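Regulator of polyketide synthase expression (Bifidobacterium adolescentis, PDB 3ONQ) is of unknown function in detail but is probably a cytosolic transcription regulator that binds DNA through a PucR-type C-terminal helix-turn-helix domain. Local coordinates at residues L48-D53 and L98-G103. Residues are numbered along the deposited sequence; the frame is centred on the assembly and turned at random.
Sequences LGWQGD and LACQMG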
ATOM      1  N   LEU B  48      10.795  18.793  -9.900  1.00 36.24           N
ATOM      2  CA  LEU B  48      10.019  19.541 -10.879  1.00 32.22           C
ATOM      3  C   LEU B  48       9.271  20.718 -10.258  1.00 38.43           C
ATOM      4  O   LEU B  48       8.823  21.612 -10.973  1.00 43.02           O
ATOM      5  CB  LEU B  48       9.020  18.617 -11.585  1.00 33.94           C
ATOM      6  CG  LEU B  48       9.616  17.686 -12.645  1.00 31.70           C
ATOM      7  CD1 LEU B  48       8.548  16.737 -13.175  1.00 31.03           C
ATOM      8  CD2 LEU B  48      10.220  18.508 -13.780  1.00 29.75           C
ATOM      9  N   GLY B  49       9.112  20.708  -8.937  1.00 37.29           N
ATOM     10  CA  GLY B  49       8.494  21.830  -8.249  1.00 41.29           C
ATOM     11  C   GLY B  49       7.157  21.513  -7.598  1.00 42.98           C
ATOM     12  O   GLY B  49       6.512  22.382  -7.018  1.00 41.67           O
ATOM     13  N   TRP B  50       6.730  20.264  -7.684  1.00 32.75           N
ATOM     14  CA  TRP B  50       5.490  19.881  -7.037  1.00 36.16           C
ATOM     15  C   TRP B  50       5.713  19.589  -5.559  1.00 43.42           C
ATOM     16  O   TRP B  50       6.037  18.457  -5.169  1.00 48.32           O
ATOM     17  CB  TRP B  50       4.894  18.665  -7.716  1.00 24.48           C
ATOM     18  CG  TRP B  50       4.570  18.868  -9.141  1.00 33.52           C
ATOM     19  CD1 TRP B  50       5.441  19.124 -10.160  1.00 28.64           C
ATOM     20  CD2 TRP B  50       3.270  18.778  -9.734  1.00 27.55           C
ATOM     21  NE1 TRP B  50       4.760  19.226 -11.348  1.00 31.87           N
ATOM     22  CE2 TRP B  50       3.423  19.009 -11.114  1.00 27.88           C
ATOM     23  CE3 TRP B  50       1.994  18.518  -9.228  1.00 29.73           C
ATOM     24  CZ2 TRP B  50       2.349  18.987 -12.000  1.00 30.73           C
ATOM     25  CZ3 TRP B  50       0.914  18.506 -10.116  1.00 31.41           C
ATOM     26  CH2 TRP B  50       1.103  18.744 -11.480  1.00 30.05           C
ATOM     27  N   GLN B  51       5.506  20.608  -4.741  1.00 47.27           N
ATOM     28  CA  GLN B  51       5.792  20.525  -3.315  1.00 55.26           C
ATOM     29  C   GLN B  51       4.661  19.916  -2.488  1.00 51.61           C
ATOM     30  O   GLN B  51       3.486  20.252  -2.658  1.00 49.77           O
ATOM     31  CB  GLN B  51       6.126  21.916  -2.768  1.00 64.27           C
ATOM     32  CG  GLN B  51       6.645  21.909  -1.341  1.00 74.87           C
ATOM     33  CD  GLN B  51       6.253  23.161  -0.577  1.00 83.86           C
ATOM     34  OE1 GLN B  51       5.415  23.939  -1.038  1.00 88.59           O
ATOM     35  NE2 GLN B  51       6.853  23.361   0.597  1.00 80.40           N
ATOM     36  N   GLY B  52       5.035  19.015  -1.588  1.00 46.93           N
ATOM     37  CA  GLY B  52       4.145  18.555  -0.536  1.00 44.67           C
ATOM     38  C   GLY B  52       2.884  17.881  -1.017  1.00 52.47           C
ATOM     39  O   GLY B  52       2.894  17.167  -2.017  1.00 56.24           O
ATOM     40  N   ASP B  53       1.787  18.107  -0.304  1.00 45.53           N
ATOM     41  CA  ASP B  53       0.563  17.361  -0.558  1.00 50.65           C
ATOM     42  C   ASP B  53      -0.364  18.103  -1.522  1.00 39.73           C
ATOM     43  O   ASP B  53      -1.437  18.565  -1.141  1.00 37.75           O
ATOM     44  CB  ASP B  53      -0.158  17.058   0.756  1.00 57.29           C
ATOM     45  CG  ASP B  53      -1.288  16.070   0.575  1.00 67.99           C
ATOM     46  OD1 ASP B  53      -1.302  15.375  -0.467  1.00 69.44           O
ATOM     47  OD2 ASP B  53      -2.156  15.982   1.469  1.00 73.48           O
ATOM     48  N   LEU B  98      -1.123  16.714 -16.764  1.00 23.67           N
ATOM     49  CA  LEU B  98      -1.422  16.708 -15.349  1.00 26.19           C
ATOM     50  C   LEU B  98      -1.136  18.103 -14.809  1.00 29.82           C
ATOM     51  O   LEU B  98       0.018  18.528 -14.763  1.00 26.84           O
ATOM     52  CB  LEU B  98      -0.526  15.702 -14.641  1.00 23.38           C
ATOM     53  CG  LEU B  98      -0.673  15.648 -13.120  1.00 29.50           C
ATOM     54  CD1 LEU B  98      -1.934  14.880 -12.743  1.00 23.69           C
ATOM     55  CD2 LEU B  98       0.558  15.006 -12.507  1.00 34.17           C
ATOM     56  N   ALA B  99      -2.182  18.818 -14.403  1.00 22.64           N
ATOM     57  CA  ALA B  99      -2.010  20.181 -13.901  1.00 25.70           C
ATOM     58  C   ALA B  99      -2.021  20.229 -12.380  1.00 30.25           C
ATOM     59  O   ALA B  99      -2.798  19.531 -11.718  1.00 30.27           O
ATOM     60  CB  ALA B  99      -3.091  21.104 -14.464  1.00 25.64           C
ATOM     61  N   CYS B 100      -1.162  21.064 -11.822  1.00 24.27           N
ATOM     62  CA  CYS B 100      -1.201  21.288 -10.391  1.00 24.92           C
ATOM     63  C   CYS B 100      -2.344  22.255 -10.099  1.00 28.30           C
ATOM     64  O   CYS B 100      -2.458  23.310 -10.728  1.00 29.59           O
ATOM     65  CB  CYS B 100       0.130  21.857  -9.878  1.00 27.89           C
ATOM     66  SG  CYS B 100       0.080  22.200  -8.108  1.00 38.27           S
ATOM     67  N   GLN B 101      -3.214  21.893  -9.171  1.00 29.70           N
ATOM     68  CA  GLN B 101      -4.341  22.763  -8.892  1.00 32.60           C
ATOM     69  C   GLN B 101      -3.938  23.820  -7.881  1.00 37.24           C
ATOM     70  O   GLN B 101      -3.778  23.536  -6.698  1.00 46.53           O
ATOM     71  CB  GLN B 101      -5.563  21.991  -8.410  1.00 35.92           C
ATOM     72  CG  GLN B 101      -6.682  22.927  -7.953  1.00 40.51           C
ATOM     73  CD  GLN B 101      -7.914  22.191  -7.499  1.00 41.22           C
ATOM     74  OE1 GLN B 101      -8.726  21.751  -8.316  1.00 43.12           O
ATOM     75  NE2 GLN B 101      -8.072  22.056  -6.187  1.00 36.25           N
HETATM   76  N   MSE B 102      -3.758  25.035  -8.376  1.00 38.35           N
HETATM   77  CA  MSE B 102      -3.349  26.170  -7.565  1.00 40.59           C
HETATM   78  C   MSE B 102      -3.780  27.431  -8.303  1.00 41.76           C
HETATM   79  O   MSE B 102      -4.023  27.386  -9.514  1.00 38.08           O
HETATM   80  CB  MSE B 102      -1.830  26.173  -7.403  1.00 32.89           C
HETATM   81  CG  MSE B 102      -1.103  26.190  -8.734  1.00 40.39           C
HETATM   82 SE   MSE B 102       0.853  26.190  -8.619  0.69 46.70          SE
HETATM   83  CE  MSE B 102       1.123  28.015  -7.971  1.00 57.54           C
ATOM     84  N   GLY B 103      -3.857  28.551  -7.582  1.00 39.44           N
ATOM     85  CA  GLY B 103      -4.296  29.803  -8.172  1.00 37.27           C
ATOM     86  C   GLY B 103      -5.671  29.601  -8.776  1.00 35.97           C
ATOM     87  O   GLY B 103      -6.563  29.060  -8.117  1.00 31.85           O
TER
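The carbonyl oxygen of Leu98 lies at the rim of the Trp50 indole, near the ring plane, with Trp50 CH2 3.5 Å and Trp50 CZ2 3.6 Å from Leu98 O, where the slightly positive aromatic C-H groups suit a carbonyl. The same CH2 comes within 3.3 Å of Cys100 N, so the far corner of the six-membered ring presses on the strand backbone itself. Over one face sits the CB of Cys100, 3.8 Å from the centroid of that ring and 25° off its normal, a CH-pi contact displaced toward the rim. Cys100 SG, anti to the backbone N (chi1 178°), is carried past CB to an oblique sulfur-aromatic position, 32° off the normal and 4.8 Å from the same centroid; so small a side chain lets the ring come this close. Trp50 belongs to the loop that follows helix 39-48, whose end is closed by a Schellman motif with Gly49 at positive phi, and its long side chain reaches across to strand 94-100 of the mixed sheet, Phe54 and His85 adding further aromatic contacts. With an alanine here the indole is gone, and the Leu98 carbonyl and the Cys100 methylene would probably lose the ring that packs against them. Leu98, branched and apolar, brings CD2 to 3.9 Å from Trp50 CH2 while also packing on helix 132-149 and on Leu32 of helix 21-33.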